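PDB 3TXA: cell wall surface anchor family protein from Streptococcus agalactiae serogroup V, which forms the adhesive tip of the group B streptococcal pilus and probably mediates attachment to host surfaces. Local coordinates for residues E167-N172 with I536-H541; K163-T168 with T213-N218. All coordinates share one frame; numbering follows the deposited sequence.

Contact 1. Residues E167-N172 with I536-H541; sequences ETKELN and IVEEKH. With CD (cadmium ion), chain C.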
ATOM      1  N   GLU A 167       9.880   5.269 -11.141  1.00 67.96           N
ATOM      2  CA  GLU A 167      11.082   6.091 -10.946  1.00 69.34           C
ATOM      3  C   GLU A 167      10.519   7.401 -10.456  1.00 68.87           C
ATOM      4  O   GLU A 167       9.443   7.829 -10.902  1.00 68.28           O
ATOM      5  CB  GLU A 167      11.877   6.304 -12.260  1.00 70.15           C
ATOM      6  CG  GLU A 167      12.442   5.010 -12.971  1.00 74.98           C
ATOM      7  CD  GLU A 167      13.761   4.442 -12.364  1.00 80.55           C
ATOM      8  OE1 GLU A 167      14.744   5.210 -12.219  1.00 83.73           O
ATOM      9  OE2 GLU A 167      13.829   3.222 -12.055  1.00 81.68           O
ATOM     10  N   THR A 168      11.218   8.030  -9.525  1.00 69.25           N
ATOM     11  CA  THR A 168      10.699   9.266  -8.937  1.00 69.70           C
ATOM     12  C   THR A 168      11.135  10.456  -9.782  1.00 69.72           C
ATOM     13  O   THR A 168      12.316  10.587 -10.106  1.00 69.36           O
ATOM     14  CB  THR A 168      11.170   9.401  -7.493  1.00 69.75           C
ATOM     15  OG1 THR A 168      12.007  10.559  -7.354  1.00 70.87           O
ATOM     16  CG2 THR A 168      11.939   8.124  -7.087  1.00 69.82           C
ATOM     17  N   LYS A 169      10.174  11.301 -10.144  1.00 70.22           N
ATOM     18  CA  LYS A 169      10.399  12.417 -11.063  1.00 71.33           C
ATOM     19  C   LYS A 169      11.622  13.290 -10.723  1.00 73.32           C
ATOM     20  O   LYS A 169      12.529  13.464 -11.557  1.00 73.59           O
ATOM     21  CB  LYS A 169       9.143  13.262 -11.167  1.00 70.53           C
ATOM     22  CG  LYS A 169       8.015  12.533 -11.825  1.00 68.43           C
ATOM     23  CD  LYS A 169       6.755  13.351 -11.759  1.00 66.20           C
ATOM     24  CE  LYS A 169       5.671  12.726 -12.599  1.00 65.30           C
ATOM     25  NZ  LYS A 169       4.456  13.569 -12.610  1.00 64.53           N
ATOM     26  N   GLU A 170      11.646  13.821  -9.501  1.00 75.12           N
ATOM     27  CA  GLU A 170      12.829  14.486  -8.957  1.00 76.92           C
ATOM     28  C   GLU A 170      14.003  13.519  -8.682  1.00 76.90           C
ATOM     29  O   GLU A 170      14.178  12.975  -7.566  1.00 77.25           O
ATOM     30  CB  GLU A 170      12.482  15.301  -7.693  1.00 77.95           C
ATOM     31  CG  GLU A 170      11.560  16.551  -7.920  1.00 81.41           C
ATOM     32  CD  GLU A 170      11.372  17.415  -6.629  1.00 86.09           C
ATOM     33  OE1 GLU A 170      12.133  17.228  -5.629  1.00 86.42           O
ATOM     34  OE2 GLU A 170      10.458  18.285  -6.623  1.00 86.68           O
ATOM     35  N   LEU A 171      14.786  13.302  -9.739  1.00 76.90           N
ATOM     36  CA  LEU A 171      16.190  12.876  -9.645  1.00 76.62           C
ATOM     37  C   LEU A 171      16.412  11.441  -9.094  1.00 75.57           C
ATOM     38  O   LEU A 171      17.289  11.217  -8.247  1.00 75.34           O
ATOM     39  CB  LEU A 171      17.029  13.951  -8.880  1.00 77.34           C
ATOM     40  CG  LEU A 171      16.590  15.459  -8.801  1.00 79.45           C
ATOM     41  CD1 LEU A 171      17.147  16.218  -7.559  1.00 79.42           C
ATOM     42  CD2 LEU A 171      16.830  16.300 -10.097  1.00 80.55           C
ATOM     43  N   ASN A 172      15.636  10.474  -9.598  1.00 74.23           N
ATOM     44  CA  ASN A 172      15.785   9.047  -9.210  1.00 72.87           C
ATOM     45  C   ASN A 172      16.042   8.825  -7.684  1.00 70.52           C
ATOM     46  O   ASN A 172      16.734   7.873  -7.254  1.00 70.10           O
ATOM     47  CB  ASN A 172      16.852   8.344 -10.090  1.00 73.82           C
ATOM     48  CG  ASN A 172      16.890   6.794  -9.891  1.00 77.13           C
ATOM     49  OD1 ASN A 172      15.876   6.163  -9.523  1.00 81.23           O
ATOM     50  ND2 ASN A 172      18.067   6.187 -10.136  1.00 77.82           N
ATOM     51  N   ILE A 536       4.556  12.154  -7.628  1.00 52.39           N
ATOM     52  CA  ILE A 536       5.939  11.937  -7.215  1.00 52.58           C
ATOM     53  C   ILE A 536       6.673  10.976  -8.131  1.00 53.82           C
ATOM     54  O   ILE A 536       7.884  11.029  -8.244  1.00 54.35           O
ATOM     55  CB  ILE A 536       6.003  11.401  -5.741  1.00 52.06           C
ATOM     56  CG1 ILE A 536       5.330  12.363  -4.752  1.00 52.68           C
ATOM     57  CG2 ILE A 536       7.410  11.066  -5.286  1.00 51.36           C
ATOM     58  CD1 ILE A 536       5.897  13.779  -4.710  1.00 53.67           C
ATOM     59  N   VAL A 537       5.959  10.056  -8.766  1.00 55.74           N
ATOM     60  CA  VAL A 537       6.620   9.034  -9.570  1.00 56.79           C
ATOM     61  C   VAL A 537       5.982   8.903 -10.927  1.00 58.16           C
ATOM     62  O   VAL A 537       4.845   9.326 -11.139  1.00 57.30           O
ATOM     63  CB  VAL A 537       6.602   7.639  -8.925  1.00 56.65           C
ATOM     64  CG1 VAL A 537       7.470   7.578  -7.685  1.00 55.85           C
ATOM     65  CG2 VAL A 537       5.165   7.204  -8.643  1.00 57.90           C
ATOM     66  N   GLU A 538       6.755   8.297 -11.828  1.00 60.81           N
ATOM     67  CA  GLU A 538       6.367   7.999 -13.199  1.00 63.40           C
ATOM     68  C   GLU A 538       6.474   6.484 -13.408  1.00 64.00           C
ATOM     69  O   GLU A 538       7.459   5.836 -12.982  1.00 63.21           O
ATOM     70  CB  GLU A 538       7.311   8.724 -14.159  1.00 64.11           C
ATOM     71  CG  GLU A 538       6.637   9.249 -15.456  1.00 69.69           C
ATOM     72  CD  GLU A 538       7.274  10.567 -15.982  1.00 75.12           C
ATOM     73  OE1 GLU A 538       8.502  10.583 -16.277  1.00 76.49           O
ATOM     74  OE2 GLU A 538       6.532  11.584 -16.085  1.00 76.53           O
ATOM     75  N   GLU A 539       5.455   5.920 -14.051  1.00 65.29           N
ATOM     76  CA  GLU A 539       5.459   4.489 -14.363  1.00 66.69           C
ATOM     77  C   GLU A 539       6.194   4.198 -15.671  1.00 66.42           C
ATOM     78  O   GLU A 539       5.891   4.768 -16.708  1.00 66.05           O
ATOM     79  CB  GLU A 539       4.033   3.939 -14.422  1.00 67.57           C
ATOM     80  CG  GLU A 539       3.283   3.995 -13.094  1.00 70.84           C
ATOM     81  CD  GLU A 539       1.944   3.256 -13.129  1.00 75.65           C
ATOM     82  OE1 GLU A 539       1.968   2.000 -13.255  1.00 76.10           O
ATOM     83  OE2 GLU A 539       0.881   3.940 -13.020  1.00 77.04           O
ATOM     84  N   LYS A 540       7.149   3.285 -15.603  1.00 66.62           N
ATOM     85  CA  LYS A 540       8.002   2.975 -16.726  1.00 67.11           C
ATOM     86  C   LYS A 540       7.996   1.484 -17.041  1.00 66.59           C
ATOM     87  O   LYS A 540       8.514   0.677 -16.239  1.00 67.13           O
ATOM     88  CB  LYS A 540       9.435   3.402 -16.400  1.00 67.80           C
ATOM     89  CG  LYS A 540       9.686   4.872 -16.650  1.00 71.25           C
ATOM     90  CD  LYS A 540      11.196   5.164 -16.791  1.00 76.51           C
ATOM     91  CE  LYS A 540      11.440   6.645 -17.080  1.00 78.63           C
ATOM     92  NZ  LYS A 540      10.312   7.203 -17.918  1.00 80.30           N
ATOM     93  N   HIS A 541       7.444   1.117 -18.205  1.00 65.30           N
ATOM     94  CA  HIS A 541       7.475  -0.268 -18.664  1.00 63.87           C
ATOM     95  C   HIS A 541       8.868  -0.594 -19.149  1.00 62.00           C
ATOM     96  O   HIS A 541       9.488   0.213 -19.798  1.00 62.16           O
ATOM     97  CB  HIS A 541       6.506  -0.466 -19.816  1.00 64.53           C
ATOM     98  CG  HIS A 541       5.068  -0.285 -19.452  1.00 68.02           C
ATOM     99  ND1 HIS A 541       4.104   0.041 -20.386  1.00 71.83           N
ATOM    100  CD2 HIS A 541       4.422  -0.384 -18.262  1.00 71.10           C
ATOM    101  CE1 HIS A 541       2.924   0.126 -19.793  1.00 73.00           C
ATOM    102  NE2 HIS A 541       3.089  -0.128 -18.502  1.00 73.42           N
TER
HETATM  103 CD    CD C 802       0.998   0.129 -17.530  1.00 96.14          CD
HETATM  104  O   HOH W   1      -0.142   1.347 -18.975  1.00 62.86           O
HETATM  105  O   HOH W   2       2.328  -1.224 -15.973  1.00 55.93           O
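Glu-167 faces Glu-538 as an antiparallel hydrogen-bonded pair: Glu-167 N donates to Glu-538 O at 3.1 Å, and Glu-538 N returns a bond to Glu-167 O at 2.9 Å. CG of Glu-167 stands beside the backbone N of its own residue (chi1 -61°) and meets Lys-540 CD at 4.0 Å, the two side chains crossing at about a right angle. Thr-168 is next, a non-hydrogen-bonded pair with Val-537 whose CA atoms lie 4.1 Å apart; CG1 of Val-537 packs against the CA of Thr-168, and both residues also touch Leu-175. Lys-169 then adds a third backbone bond, its N donating to Ile-536 O at 3.0 Å. The Lys-169 side chain, extended beyond CG, runs across that of Glu-538 and brings CE to 3.8 Å from OE2, while NZ stays 4.5 Å from OE2, beyond a salt bridge, and makes a weak hydrogen bond to Lys-534 O. Further along 536-541, His-541 NE2 binds a cadmium ion at 2.3 Å, which also carries two waters. The register defines an antiparallel strand pair at the edge of the vWFA domain, with the third bond just beyond the end of strand 153-168, as expected for a domain inserted into another fold.

Contact 2. Residues K163-T168 with T213-N218; sequences KTTVET and TSNKDN
The loop leaving helix 197-212 of the vWFA domain, with Ser-214 and the first residue of a type I beta turn from Asn-215 to Asn-218, meets the strand that leads into that domain. The polar link is made by Asn-215, whose ND2 donates to Val-166 O with 153° at the hydrogen; the modelled 2.3 Å is very short, and its exact length should carry no weight. CG of Asn-215 lies anti to its own backbone N (chi1 -161°), which directs the amide to the strand's carbonyl. The same ND2 is 4.0 Å from OE2 of Glu-167, whose side chain crosses that of Asn-215 at about a right angle, with the carboxylate and amide planes 34° apart. Around Ser-214 the contact is carried by methyl groups. CG2 of Thr-165 lies 3.3 Å from Ser-214 O, and CG2 of Val-166 lies 3.4 Å from Ser-214 OG. That hydroxyl is hydrogen-bonded to Lys-211 O, so the methyl covers an oxygen that already has a polar partner. Asn-218 ends the turn, with OD1 accepting from Leu-175 N and ND2 donating to Ile-212 O. The loop is thereby fixed between the C-terminal end of helix 197-212 and the start of strand 175-182, while the other methyl of Val-166, CG1, packs on Val-537 of strand 537-541.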
ATOM      1  N   LYS A 163       8.537  -5.873 -17.417  1.00 61.09           N
ATOM      2  CA  LYS A 163       8.416  -5.357 -16.050  1.00 61.19           C
ATOM      3  C   LYS A 163       7.852  -3.936 -16.053  1.00 61.41           C
ATOM      4  O   LYS A 163       7.714  -3.304 -17.116  1.00 61.79           O
ATOM      5  CB  LYS A 163       9.774  -5.394 -15.347  1.00 60.64           C
ATOM      6  CG  LYS A 163      10.327  -6.783 -15.132  1.00 61.29           C
ATOM      7  CD  LYS A 163      11.745  -6.775 -14.606  1.00 61.78           C
ATOM      8  CE  LYS A 163      12.149  -8.163 -14.100  1.00 63.48           C
ATOM      9  NZ  LYS A 163      13.612  -8.322 -13.745  1.00 64.09           N
ATOM     10  N   THR A 164       7.489  -3.450 -14.874  1.00 61.51           N
ATOM     11  CA  THR A 164       7.198  -2.034 -14.681  1.00 62.28           C
ATOM     12  C   THR A 164       7.994  -1.581 -13.459  1.00 63.23           C
ATOM     13  O   THR A 164       8.298  -2.395 -12.578  1.00 63.65           O
ATOM     14  CB  THR A 164       5.685  -1.740 -14.492  1.00 61.92           C
ATOM     15  OG1 THR A 164       4.942  -2.219 -15.620  1.00 61.28           O
ATOM     16  CG2 THR A 164       5.436  -0.243 -14.362  1.00 61.40           C
ATOM     17  N   THR A 165       8.404  -0.316 -13.438  1.00 64.19           N
ATOM     18  CA  THR A 165       8.808   0.309 -12.171  1.00 65.13           C
ATOM     19  C   THR A 165       8.217   1.669 -12.074  1.00 65.24           C
ATOM     20  O   THR A 165       7.624   2.201 -13.025  1.00 65.23           O
ATOM     21  CB  THR A 165      10.330   0.517 -11.982  1.00 65.42           C
ATOM     22  OG1 THR A 165      10.957   0.667 -13.270  1.00 67.19           O
ATOM     23  CG2 THR A 165      11.004  -0.600 -11.087  1.00 64.40           C
ATOM     24  N   VAL A 166       8.379   2.211 -10.880  1.00 65.71           N
ATOM     25  CA  VAL A 166       8.198   3.613 -10.652  1.00 66.03           C
ATOM     26  C   VAL A 166       9.573   4.218 -10.381  1.00 66.60           C
ATOM     27  O   VAL A 166      10.348   3.704  -9.567  1.00 66.04           O
ATOM     28  CB  VAL A 166       7.196   3.863  -9.532  1.00 65.76           C
ATOM     29  CG1 VAL A 166       5.836   3.751 -10.087  1.00 65.23           C
ATOM     30  CG2 VAL A 166       7.377   2.867  -8.423  1.00 65.30           C
ATOM     31  N   GLU A 167       9.880   5.269 -11.141  1.00 67.96           N
ATOM     32  CA  GLU A 167      11.082   6.091 -10.946  1.00 69.34           C
ATOM     33  C   GLU A 167      10.519   7.401 -10.456  1.00 68.87           C
ATOM     34  O   GLU A 167       9.443   7.829 -10.902  1.00 68.28           O
ATOM     35  CB  GLU A 167      11.877   6.304 -12.260  1.00 70.15           C
ATOM     36  CG  GLU A 167      12.442   5.010 -12.971  1.00 74.98           C
ATOM     37  CD  GLU A 167      13.761   4.442 -12.364  1.00 80.55           C
ATOM     38  OE1 GLU A 167      14.744   5.210 -12.219  1.00 83.73           O
ATOM     39  OE2 GLU A 167      13.829   3.222 -12.055  1.00 81.68           O
ATOM     40  N   THR A 168      11.218   8.030  -9.525  1.00 69.25           N
ATOM     41  CA  THR A 168      10.699   9.266  -8.937  1.00 69.70           C
ATOM     42  C   THR A 168      11.135  10.456  -9.782  1.00 69.72           C
ATOM     43  O   THR A 168      12.316  10.587 -10.106  1.00 69.36           O
ATOM     44  CB  THR A 168      11.170   9.401  -7.493  1.00 69.75           C
ATOM     45  OG1 THR A 168      12.007  10.559  -7.354  1.00 70.87           O
ATOM     46  CG2 THR A 168      11.939   8.124  -7.087  1.00 69.82           C
ATOM     47  N   THR A 213       6.630  -0.501  -3.685  1.00 48.15           N
ATOM     48  CA  THR A 213       7.739  -1.425  -3.560  1.00 48.23           C
ATOM     49  C   THR A 213       8.048  -2.143  -4.867  1.00 48.14           C
ATOM     50  O   THR A 213       8.816  -3.086  -4.873  1.00 47.35           O
ATOM     51  CB  THR A 213       7.458  -2.488  -2.486  1.00 48.42           C
ATOM     52  OG1 THR A 213       6.114  -2.977  -2.647  1.00 48.41           O
ATOM     53  CG2 THR A 213       7.618  -1.901  -1.105  1.00 47.56           C
ATOM     54  N   SER A 214       7.449  -1.724  -5.975  1.00 49.09           N
ATOM     55  CA  SER A 214       7.854  -2.288  -7.275  1.00 50.47           C
ATOM     56  C   SER A 214       9.268  -1.815  -7.607  1.00 51.72           C
ATOM     57  O   SER A 214       9.920  -2.344  -8.502  1.00 52.22           O
ATOM     58  CB  SER A 214       6.914  -1.870  -8.387  1.00 49.83           C
ATOM     59  OG  SER A 214       6.797  -0.467  -8.412  1.00 50.71           O
ATOM     60  N   ASN A 215       9.725  -0.800  -6.874  1.00 52.52           N
ATOM     61  CA  ASN A 215      11.076  -0.316  -6.968  1.00 53.10           C
ATOM     62  C   ASN A 215      11.901  -0.800  -5.787  1.00 54.11           C
ATOM     63  O   ASN A 215      11.736  -0.303  -4.701  1.00 54.60           O
ATOM     64  CB  ASN A 215      11.037   1.199  -6.994  1.00 52.73           C
ATOM     65  CG  ASN A 215      12.297   1.794  -7.535  1.00 52.11           C
ATOM     66  OD1 ASN A 215      13.413   1.395  -7.141  1.00 51.81           O
ATOM     67  ND2 ASN A 215      12.145   2.758  -8.453  1.00 49.11           N
ATOM     68  N   LYS A 216      12.791  -1.759  -6.003  1.00 55.68           N
ATOM     69  CA  LYS A 216      13.541  -2.411  -4.923  1.00 57.55           C
ATOM     70  C   LYS A 216      14.131  -1.468  -3.866  1.00 57.54           C
ATOM     71  O   LYS A 216      14.491  -1.912  -2.755  1.00 57.89           O
ATOM     72  CB  LYS A 216      14.669  -3.276  -5.506  1.00 58.71           C
ATOM     73  CG  LYS A 216      14.182  -4.622  -6.178  1.00 64.76           C
ATOM     74  CD  LYS A 216      13.663  -5.705  -5.174  1.00 70.11           C
ATOM     75  CE  LYS A 216      14.795  -6.610  -4.587  1.00 72.07           C
ATOM     76  NZ  LYS A 216      14.328  -7.266  -3.307  1.00 73.40           N
ATOM     77  N   ASP A 217      14.211  -0.181  -4.216  1.00 56.72           N
ATOM     78  CA  ASP A 217      14.921   0.813  -3.416  1.00 56.26           C
ATOM     79  C   ASP A 217      14.054   1.532  -2.390  1.00 55.01           C
ATOM     80  O   ASP A 217      14.506   1.759  -1.267  1.00 55.23           O
ATOM     81  CB  ASP A 217      15.584   1.837  -4.343  1.00 56.79           C
ATOM     82  CG  ASP A 217      16.907   1.347  -4.879  1.00 59.27           C
ATOM     83  OD1 ASP A 217      17.463   0.385  -4.268  1.00 61.30           O
ATOM     84  OD2 ASP A 217      17.385   1.914  -5.899  1.00 61.10           O
ATOM     85  N   ASN A 218      12.847   1.925  -2.816  1.00 52.94           N
ATOM     86  CA  ASN A 218      11.785   2.442  -1.960  1.00 50.70           C
ATOM     87  C   ASN A 218      11.483   1.615  -0.717  1.00 48.83           C
ATOM     88  O   ASN A 218      11.618   0.397  -0.703  1.00 48.62           O
ATOM     89  CB  ASN A 218      10.524   2.595  -2.784  1.00 51.17           C
ATOM     90  CG  ASN A 218      10.617   3.723  -3.765  1.00 52.40           C
ATOM     91  OD1 ASN A 218      11.503   4.565  -3.659  1.00 57.01           O
ATOM     92  ND2 ASN A 218       9.697   3.772  -4.713  1.00 52.89           N
TER

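How the contacts relate
From the N terminus, strand 153-168 supplies the first segment of both contacts, which share Glu-167 and Thr-168 and have centres 8 Å apart. Contact 2 closes the shorter loop, 45 residues on, after strand 175-182 and helix 197-212. Contact 1 closes one of 364 residues, spanning the rest of the vWFA fold up to the end of helix 525-536. Contact 2 begins four residues earlier and ends far sooner, so the loops overlap from a common start without strict nesting. They meet directly: Lys-540 N lies 2.8 Å from Thr-165 O, a probable hydrogen bond, and Val-537 CG2 packs 3.8 Å from Val-166 CG1. Together they join the pair of strands 153-168 and 537-541 to the loop between helix 197-212 and strand 219-225.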